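Local coordinates for protein carbohydrate kinase, FGGY (Novosphingobium aromaticivorans, PDB 3H6E) that probably phosphorylates a carbohydrate substrate, using an actin-like ATPase fold of the FGGY kinase type, at residues L13-S18 / D95-I100; A82-G87 / W156-T161; V20-W23 / M29-R32; W134-D137 / V143-N146. One frame throughout, in Å; residues are numbered along the deposited sequence.

Interaction 1: L13-S18 / D95-I100; sequences LGKTLS and DYEQSI
Lys15 buries the most surface here, spanning the gap to the 95-100 loop and resting on Tyr96 while its ammonium group meets Asp95. NZ lies 2.9 Å from Asp95 OD1, approaching on the syn side but 35° out of the carboxylate plane, with a weak second bond to OD2. Bends at chi2 and chi4 bring Lys15 CE over one face of the Tyr96 ring: CE sits 3.9 Å from the ring centroid, and NZ, farther out at 4.5 Å from that centroid, makes a cation-pi contact. Nearer the root of the chain, Lys15 CG touches Tyr96 OH at 3.4 Å. Lys15 belongs to the tight connection between strands 9-13 and 17-23, which in actin-like ATPases is the first phosphate-binding turn, although no nucleotide role is established for this lysine. On the other side, a type I turn from Asp95 to Gln98 presents the carboxylate. Asp95 OD1 also accepts Glu97 N at 2.7 Å through its anti lone pair, an Asx turn that fixes its rotation. With an alanine in place of Asp95, the ammonium of Lys15 would probably lose its close anionic mate and Glu97 N its side-chain acceptor. Glu97 OE1 adds a long ion pair to NZ.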
# COMPACT_ATOMS: atom_id res chain seq x y z
N LEU A 13 9.97 -8.13 2.44
CA LEU A 13 9.56 -9.23 1.58
C LEU A 13 8.23 -8.92 0.91
O LEU A 13 7.18 -9.46 1.26
CB LEU A 13 9.50 -10.51 2.41
CG LEU A 13 10.83 -10.65 3.16
CD1 LEU A 13 10.69 -11.43 4.45
CD2 LEU A 13 11.91 -11.24 2.27
N GLY A 14 8.28 -8.01 -0.07
CA GLY A 14 7.10 -7.59 -0.79
C GLY A 14 6.61 -8.64 -1.76
O GLY A 14 7.07 -9.79 -1.75
N LYS A 15 5.68 -8.25 -2.62
CA LYS A 15 5.04 -9.20 -3.52
C LYS A 15 5.89 -9.52 -4.75
O LYS A 15 5.97 -10.68 -5.17
CB LYS A 15 3.65 -8.72 -3.93
CG LYS A 15 2.79 -9.80 -4.56
CD LYS A 15 2.92 -11.12 -3.80
CE LYS A 15 1.84 -12.11 -4.21
NZ LYS A 15 1.78 -12.30 -5.68
N THR A 16 6.51 -8.50 -5.33
CA THR A 16 7.33 -8.70 -6.52
C THR A 16 8.83 -8.63 -6.22
O THR A 16 9.64 -9.24 -6.92
CB THR A 16 6.96 -7.71 -7.65
OG1 THR A 16 7.42 -6.39 -7.31
CG2 THR A 16 5.46 -7.67 -7.86
N LEU A 17 9.20 -7.88 -5.19
CA LEU A 17 10.60 -7.74 -4.82
C LEU A 17 10.83 -7.94 -3.33
O LEU A 17 10.11 -7.38 -2.50
CB LEU A 17 11.15 -6.38 -5.24
CG LEU A 17 11.35 -6.15 -6.74
CD1 LEU A 17 11.89 -4.75 -7.01
CD2 LEU A 17 12.29 -7.20 -7.32
N SER A 18 11.83 -8.76 -2.99
CA SER A 18 12.26 -8.91 -1.61
C SER A 18 13.61 -8.22 -1.42
O SER A 18 14.58 -8.50 -2.13
CB SER A 18 12.34 -10.39 -1.22
OG SER A 18 13.07 -11.14 -2.17
N ASP A 95 -0.34 -17.67 -2.60
CA ASP A 95 -0.14 -16.45 -3.37
C ASP A 95 -1.51 -15.79 -3.47
O ASP A 95 -2.47 -16.43 -3.88
CB ASP A 95 0.39 -16.79 -4.76
CG ASP A 95 0.81 -15.57 -5.55
OD1 ASP A 95 -0.01 -14.64 -5.71
OD2 ASP A 95 1.96 -15.55 -6.04
N TYR A 96 -1.62 -14.52 -3.09
CA TYR A 96 -2.94 -13.89 -3.10
C TYR A 96 -3.50 -13.75 -4.51
O TYR A 96 -4.70 -13.52 -4.69
CB TYR A 96 -2.97 -12.56 -2.32
CG TYR A 96 -2.21 -11.39 -2.92
CD1 TYR A 96 -2.55 -10.88 -4.17
CD2 TYR A 96 -1.19 -10.76 -2.21
CE1 TYR A 96 -1.86 -9.79 -4.71
CE2 TYR A 96 -0.51 -9.68 -2.74
CZ TYR A 96 -0.85 -9.20 -3.99
OH TYR A 96 -0.16 -8.12 -4.51
N GLU A 97 -2.64 -13.93 -5.51
CA GLU A 97 -3.09 -13.91 -6.89
C GLU A 97 -3.61 -15.27 -7.34
O GLU A 97 -4.17 -15.40 -8.42
CB GLU A 97 -1.98 -13.43 -7.83
CG GLU A 97 -1.54 -12.00 -7.58
CD GLU A 97 -1.03 -11.31 -8.84
OE1 GLU A 97 0.12 -10.82 -8.83
OE2 GLU A 97 -1.79 -11.26 -9.83
N GLN A 98 -3.42 -16.29 -6.49
CA GLN A 98 -3.96 -17.61 -6.78
C GLN A 98 -5.48 -17.58 -6.83
O GLN A 98 -6.13 -17.06 -5.91
CB GLN A 98 -3.50 -18.65 -5.76
CG GLN A 98 -4.32 -19.94 -5.77
CD GLN A 98 -4.26 -20.67 -7.11
OE1 GLN A 98 -3.23 -20.68 -7.79
NE2 GLN A 98 -5.37 -21.30 -7.49
N SER A 99 -6.04 -18.14 -7.89
CA SER A 99 -7.48 -18.21 -8.07
C SER A 99 -8.13 -19.02 -6.95
O SER A 99 -7.52 -19.93 -6.38
CB SER A 99 -7.80 -18.84 -9.42
OG SER A 99 -9.20 -18.89 -9.63
N ILE A 100 -9.38 -18.69 -6.65
CA ILE A 100 -10.16 -19.48 -5.70
C ILE A 100 -11.40 -20.00 -6.41
O ILE A 100 -12.05 -19.25 -7.14
CB ILE A 100 -10.55 -18.65 -4.45
CG1 ILE A 100 -9.30 -18.06 -3.78
CG2 ILE A 100 -11.34 -19.50 -3.47
CD1 ILE A 100 -9.50 -17.59 -2.35

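Interaction 2: A82-G87 / W156-T161; sequences AALTDG and WAWFLT
Leu84 and Trp158 each point toward the opposing segment: in Leu84, CG stands opposite the carbonyl carbon (chi1 -47°), and in Trp158, CG stands opposite the backbone N (chi1 160°), which swings the indole out from the helix. The two side chains run past one another in opposite directions, with one leucine methyl, CD1, over the indole. CD1 of Leu84 does most of the touching, 3.7 Å from the centroid of the five-membered ring of Trp158 and 18° off its normal, a CH-pi contact. Within that ring, Leu84 CD1 lies 3.6 Å from both Trp158 NE1 and Trp158 CE2. The other methyl, Leu84 CD2, reaches only the far rim of the six-membered ring, 4.1 Å from Trp158 CH2. The contact joins the last turn of helix 152-159 to a small antiparallel sheet in which strand 81-85 is the middle member, between strands 88-89 and 148-151. Leu84 is tied by backbone bonding to Thr148, so its position is set by the sheet. Beyond it the chain reverses through Asp86 and Gly87, both with positive phi as in a type I' hairpin turn, and the turn brings a carbonyl to the indole. Gly87 O lies in the ring plane at its edge, 3.3 Å from Trp158 CZ2. No hydrogen bond links the two segments. Tyr155, one turn back on the helix, meets the indole with ring planes inclined at about 35°, and Ala164 also touches Trp158.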
# COMPACT_ATOMS: atom_id res chain seq x y z
N ALA A 82 -0.01 -16.81 7.24
CA ALA A 82 0.79 -18.00 7.49
C ALA A 82 0.22 -18.81 8.65
O ALA A 82 -0.31 -18.24 9.61
CB ALA A 82 2.24 -17.62 7.75
N ALA A 83 0.34 -20.13 8.55
CA ALA A 83 -0.17 -21.03 9.58
C ALA A 83 0.94 -21.89 10.17
O ALA A 83 1.76 -22.45 9.43
CB ALA A 83 -1.29 -21.90 9.02
N LEU A 84 0.97 -21.99 11.49
CA LEU A 84 1.97 -22.80 12.17
C LEU A 84 1.28 -23.95 12.90
O LEU A 84 0.46 -23.73 13.79
CB LEU A 84 2.75 -21.96 13.18
CG LEU A 84 3.28 -20.61 12.71
CD1 LEU A 84 3.99 -19.90 13.85
CD2 LEU A 84 4.20 -20.77 11.51
N THR A 85 1.61 -25.18 12.51
CA THR A 85 1.11 -26.36 13.20
C THR A 85 2.22 -26.96 14.06
O THR A 85 3.30 -27.27 13.56
CB THR A 85 0.58 -27.43 12.22
OG1 THR A 85 -0.21 -26.80 11.20
CG2 THR A 85 -0.27 -28.45 12.95
N ASP A 86 1.94 -27.11 15.35
CA ASP A 86 2.93 -27.60 16.30
C ASP A 86 4.24 -26.82 16.24
O ASP A 86 5.33 -27.40 16.26
CB ASP A 86 3.18 -29.10 16.11
CG ASP A 86 2.10 -29.96 16.73
OD1 ASP A 86 1.56 -29.57 17.79
OD2 ASP A 86 1.79 -31.03 16.16
N GLY A 87 4.13 -25.50 16.15
CA GLY A 87 5.29 -24.63 16.24
C GLY A 87 6.19 -24.57 15.02
O GLY A 87 7.32 -24.08 15.11
N TRP A 156 7.97 -13.54 9.46
CA TRP A 156 9.41 -13.45 9.36
C TRP A 156 10.03 -13.07 10.70
O TRP A 156 11.16 -13.44 10.99
CB TRP A 156 9.79 -12.49 8.24
CG TRP A 156 9.34 -13.03 6.93
CD1 TRP A 156 8.31 -12.57 6.16
CD2 TRP A 156 9.86 -14.18 6.25
NE1 TRP A 156 8.17 -13.35 5.03
CE2 TRP A 156 9.11 -14.35 5.07
CE3 TRP A 156 10.89 -15.08 6.53
CZ2 TRP A 156 9.37 -15.37 4.16
CZ3 TRP A 156 11.14 -16.10 5.63
CH2 TRP A 156 10.38 -16.24 4.46
N ALA A 157 9.27 -12.34 11.51
CA ALA A 157 9.73 -11.99 12.85
C ALA A 157 9.67 -13.19 13.79
O ALA A 157 10.24 -13.16 14.87
CB ALA A 157 8.92 -10.82 13.41
N TRP A 158 8.97 -14.25 13.38
CA TRP A 158 8.90 -15.49 14.15
C TRP A 158 9.95 -16.46 13.63
O TRP A 158 10.41 -17.35 14.34
CB TRP A 158 7.50 -16.10 14.05
CG TRP A 158 7.44 -17.56 14.39
CD1 TRP A 158 7.05 -18.11 15.58
CD2 TRP A 158 7.75 -18.66 13.52
NE1 TRP A 158 7.12 -19.48 15.51
CE2 TRP A 158 7.54 -19.85 14.26
CE3 TRP A 158 8.19 -18.76 12.20
CZ2 TRP A 158 7.75 -21.12 13.72
CZ3 TRP A 158 8.40 -20.03 11.66
CH2 TRP A 158 8.18 -21.19 12.42
N PHE A 159 10.31 -16.27 12.36
CA PHE A 159 11.35 -17.05 11.71
C PHE A 159 12.69 -16.81 12.41
O PHE A 159 13.52 -17.70 12.50
CB PHE A 159 11.45 -16.63 10.24
CG PHE A 159 12.39 -17.46 9.42
CD1 PHE A 159 11.95 -18.61 8.79
CD2 PHE A 159 13.71 -17.07 9.25
CE1 PHE A 159 12.81 -19.38 8.03
CE2 PHE A 159 14.58 -17.82 8.48
CZ PHE A 159 14.13 -18.98 7.87
N LEU A 160 12.87 -15.59 12.90
CA LEU A 160 14.12 -15.17 13.53
C LEU A 160 14.04 -15.20 15.05
O LEU A 160 15.04 -14.93 15.73
CB LEU A 160 14.47 -13.74 13.12
CG LEU A 160 14.51 -13.30 11.66
CD1 LEU A 160 14.44 -11.78 11.59
CD2 LEU A 160 15.76 -13.82 10.97
N THR A 161 12.87 -15.50 15.60
CA THR A 161 12.64 -15.24 17.02
C THR A 161 11.93 -16.36 17.77
O THR A 161 12.02 -16.45 19.00
CB THR A 161 11.83 -13.94 17.19
OG1 THR A 161 12.31 -13.21 18.33
CG2 THR A 161 10.36 -14.24 17.35

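Interaction 3: V20-W23 / M29-R32; sequences VSLW and MLDR
Trp23 and Met29, a selenomethionine, face each other across a non-hydrogen-bonded pair, the indole lying over the start of the neighbouring strand. Met29 CB stands almost squarely above the six-membered ring of Trp23, 3.7 Å from its centroid and 4° off the normal. With CG anti to the backbone N (chi1 -165°), the Met29 chain runs on along the indole, and SE meets the same ring obliquely, a Met-aromatic contact at 4.8 Å from the centroid. The indole is held edge-on by a bond from Trp23 NE1 to Ser21 OG, 3.0 Å long and within the ring plane; that hydroxyl is also bonded to Val10 O. An alanine in place of Trp23 would probably leave Ser21 OG without its indole donor and uncover the flank of Met29. Strands 17-23 and 29-36 form an antiparallel hairpin at the margin of the central sheet of the N-terminal actin-like domain, and a classic beta bulge interrupts it. Leu22 O serves both bulge residues, accepting Leu30 N at 2.6 Å and, weakly, Asp31 N at 3.3 Å. In return Leu22 N gives a nearly straight bond of 3.0 Å to Asp31 O. Leu22 CD2 touches Leu30 CD1 at 4.1 Å. Leu22 and Asp31 point to the face opposite Trp23, where Asp31 OD2 bonds to Tyr64 OH. Backbone bonding thus sets the register, while one face adds aromatic packing and the other anchors a carboxylate.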
# COMPACT_ATOMS: atom_id res chain seq x y z
N VAL A 20 16.62 -6.84 1.36
CA VAL A 20 17.25 -6.77 2.67
C VAL A 20 18.20 -5.58 2.68
O VAL A 20 18.97 -5.38 1.74
CB VAL A 20 18.01 -8.05 3.02
CG1 VAL A 20 18.61 -7.95 4.41
CG2 VAL A 20 17.08 -9.25 2.92
N SER A 21 18.14 -4.78 3.74
CA SER A 21 18.86 -3.51 3.77
C SER A 21 19.56 -3.23 5.09
O SER A 21 19.03 -3.51 6.17
CB SER A 21 17.90 -2.37 3.43
OG SER A 21 16.73 -2.42 4.23
N LEU A 22 20.76 -2.67 5.00
CA LEU A 22 21.56 -2.34 6.18
C LEU A 22 21.71 -0.84 6.34
O LEU A 22 22.19 -0.16 5.43
CB LEU A 22 22.94 -2.98 6.07
CG LEU A 22 23.91 -2.72 7.22
CD1 LEU A 22 23.55 -3.57 8.43
CD2 LEU A 22 25.34 -3.00 6.77
N TRP A 23 21.30 -0.31 7.49
CA TRP A 23 21.29 1.13 7.72
C TRP A 23 22.13 1.52 8.94
O TRP A 23 22.44 0.68 9.78
CB TRP A 23 19.86 1.63 7.91
CG TRP A 23 18.96 1.32 6.75
CD1 TRP A 23 18.53 0.08 6.35
CD2 TRP A 23 18.35 2.26 5.86
NE1 TRP A 23 17.71 0.20 5.25
CE2 TRP A 23 17.59 1.53 4.93
CE3 TRP A 23 18.39 3.65 5.75
CZ2 TRP A 23 16.86 2.14 3.91
CZ3 TRP A 23 17.67 4.26 4.73
CH2 TRP A 23 16.92 3.50 3.83
N MSE A 29 21.35 4.47 4.21
CA MSE A 29 21.47 3.09 3.76
C MSE A 29 22.90 2.73 3.40
O MSE A 29 23.51 3.37 2.55
CB MSE A 29 20.57 2.86 2.55
CG MSE A 29 20.33 1.41 2.22
SE MSE A 29 19.19 1.26 0.65
CE MSE A 29 18.17 -0.30 1.17
N LEU A 30 23.42 1.69 4.05
CA LEU A 30 24.80 1.26 3.83
C LEU A 30 24.89 0.20 2.75
O LEU A 30 25.91 0.09 2.07
CB LEU A 30 25.39 0.73 5.13
CG LEU A 30 25.20 1.62 6.36
CD1 LEU A 30 25.76 0.96 7.62
CD2 LEU A 30 25.82 2.99 6.14
N ASP A 31 23.83 -0.58 2.59
CA ASP A 31 23.82 -1.67 1.63
C ASP A 31 22.40 -2.17 1.38
O ASP A 31 21.51 -2.00 2.22
CB ASP A 31 24.70 -2.82 2.11
CG ASP A 31 25.04 -3.80 1.01
OD1 ASP A 31 25.43 -3.35 -0.09
OD2 ASP A 31 24.91 -5.03 1.23
N ARG A 32 22.19 -2.79 0.23
CA ARG A 32 20.90 -3.34 -0.13
C ARG A 32 21.07 -4.57 -1.00
O ARG A 32 21.88 -4.59 -1.92
CB ARG A 32 20.05 -2.29 -0.85
CG ARG A 32 18.72 -2.79 -1.39
CD ARG A 32 17.79 -1.62 -1.68
NE ARG A 32 16.85 -1.91 -2.76
CZ ARG A 32 17.07 -1.59 -4.03
NH1 ARG A 32 18.19 -0.97 -4.37
NH2 ARG A 32 16.17 -1.89 -4.96

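Interaction 4: W134-D137 / V143-N146; sequences WWLD and VMAN
Met144, a selenomethionine, packs its CB and CG against Asp137 OD1 and against the backbone oxygen and CB of Leu136. Met144 CB lies 3.3 Å from Asp137 OD1, the aspartate crossing the methionine chain at about a right angle. The next carbon, Met144 CG, comes 3.5 Å from the backbone oxygen Leu136 O and 4.1 Å from Leu136 CB. With chi2 near -40° and chi3 near -63°, the methionine curls back, bringing SE to 4.1 Å from Leu136 CB as well. The contact packs the last part of helix 129-139 against helix 141-145, which follows after a single residue; the CA atoms of Asp137 and Met144 are 6.1 Å apart. Leu136 continues the apolar patch onto Leu94. What positions the carboxylate comes from farther along the chain: Arg197 forms a salt bridge to Asp137 OD1 through NH1, and Trp194 NE1 bonds to OD2. Arg197 also touches Met144, so the methionine lies beside an ion pair. No hydrogen bond crosses between the helix segments, whose approaches are carbon-to-oxygen contacts and apolar packing; the negative charge next to the methionine carbons is probably offset by the guanidinium group of Arg197.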
# COMPACT_ATOMS: atom_id res chain seq x y z
N TRP A 134 -11.12 -19.23 4.40
CA TRP A 134 -12.34 -19.96 4.06
C TRP A 134 -12.01 -21.21 3.27
O TRP A 134 -12.42 -22.32 3.63
CB TRP A 134 -13.28 -19.07 3.25
CG TRP A 134 -14.60 -19.69 2.94
CD1 TRP A 134 -14.95 -20.37 1.80
CD2 TRP A 134 -15.76 -19.71 3.79
NE1 TRP A 134 -16.25 -20.80 1.89
CE2 TRP A 134 -16.77 -20.41 3.10
CE3 TRP A 134 -16.04 -19.20 5.06
CZ2 TRP A 134 -18.04 -20.61 3.64
CZ3 TRP A 134 -17.30 -19.40 5.59
CH2 TRP A 134 -18.28 -20.10 4.89
N TRP A 135 -11.27 -21.03 2.18
CA TRP A 135 -10.87 -22.13 1.32
C TRP A 135 -10.01 -23.12 2.09
O TRP A 135 -10.32 -24.31 2.14
CB TRP A 135 -10.10 -21.59 0.11
CG TRP A 135 -9.91 -22.59 -0.98
CD1 TRP A 135 -10.68 -23.69 -1.23
CD2 TRP A 135 -8.91 -22.55 -2.00
NE1 TRP A 135 -10.20 -24.36 -2.33
CE2 TRP A 135 -9.12 -23.68 -2.83
CE3 TRP A 135 -7.86 -21.68 -2.30
CZ2 TRP A 135 -8.31 -23.96 -3.93
CZ3 TRP A 135 -7.06 -21.96 -3.39
CH2 TRP A 135 -7.29 -23.09 -4.19
N LEU A 136 -8.94 -22.63 2.70
CA LEU A 136 -8.04 -23.48 3.48
C LEU A 136 -8.78 -24.37 4.48
O LEU A 136 -8.35 -25.49 4.75
CB LEU A 136 -6.99 -22.62 4.20
CG LEU A 136 -5.86 -22.10 3.31
CD1 LEU A 136 -5.00 -21.11 4.06
CD2 LEU A 136 -5.03 -23.26 2.79
N ASP A 137 -9.88 -23.87 5.04
CA ASP A 137 -10.67 -24.65 5.98
C ASP A 137 -11.23 -25.91 5.31
O ASP A 137 -11.54 -26.89 5.99
CB ASP A 137 -11.81 -23.81 6.58
CG ASP A 137 -11.39 -23.07 7.85
OD1 ASP A 137 -10.33 -23.40 8.41
OD2 ASP A 137 -12.14 -22.17 8.28
N VAL A 143 -5.63 -29.25 9.99
CA VAL A 143 -4.44 -28.43 10.12
C VAL A 143 -4.77 -26.96 10.42
O VAL A 143 -3.98 -26.26 11.05
CB VAL A 143 -3.54 -28.53 8.86
CG1 VAL A 143 -2.40 -27.51 8.92
CG2 VAL A 143 -3.00 -29.95 8.71
N MSE A 144 -5.94 -26.50 9.98
CA MSE A 144 -6.35 -25.13 10.24
C MSE A 144 -6.87 -24.93 11.66
O MSE A 144 -6.70 -23.86 12.25
CB MSE A 144 -7.42 -24.67 9.24
CG MSE A 144 -6.92 -24.53 7.81
SE MSE A 144 -5.14 -23.76 7.69
CE MSE A 144 -5.48 -21.99 8.44
N ALA A 145 -7.48 -25.97 12.22
CA ALA A 145 -8.04 -25.90 13.57
C ALA A 145 -6.95 -25.98 14.65
O ALA A 145 -7.14 -25.50 15.77
CB ALA A 145 -9.08 -26.98 13.78
N ASN A 146 -5.82 -26.59 14.31
CA ASN A 146 -4.70 -26.70 15.23
C ASN A 146 -3.71 -25.57 14.99
O ASN A 146 -2.67 -25.48 15.65
CB ASN A 146 -3.98 -28.04 15.03
CG ASN A 146 -4.90 -29.23 15.24
OD1 ASN A 146 -4.68 -30.30 14.67
ND2 ASN A 146 -5.93 -29.04 16.06

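Interactions 1 and 3 share strand 17-23 of the central sheet, at opposite ends of it, with centres about 24 Å apart. Interaction 1 is nearest the chain's centre, about 13 Å away, and is the one that includes the probable phosphate-binding turn; the other three lie 22 to 27 Å from that centre. Leu13 packs on Trp156, joining interaction 1 to interaction 2, and Ser99 O approaches Trp135 CZ3 of interaction 4 at 3.7 Å. Interactions 2 and 4 are also neighbours: Ala83 CB and Met144 CE lie 4.2 Å apart, binding the small sheet to the short helix. Interactions 3 and 4 are farthest apart, about 38 Å between centres.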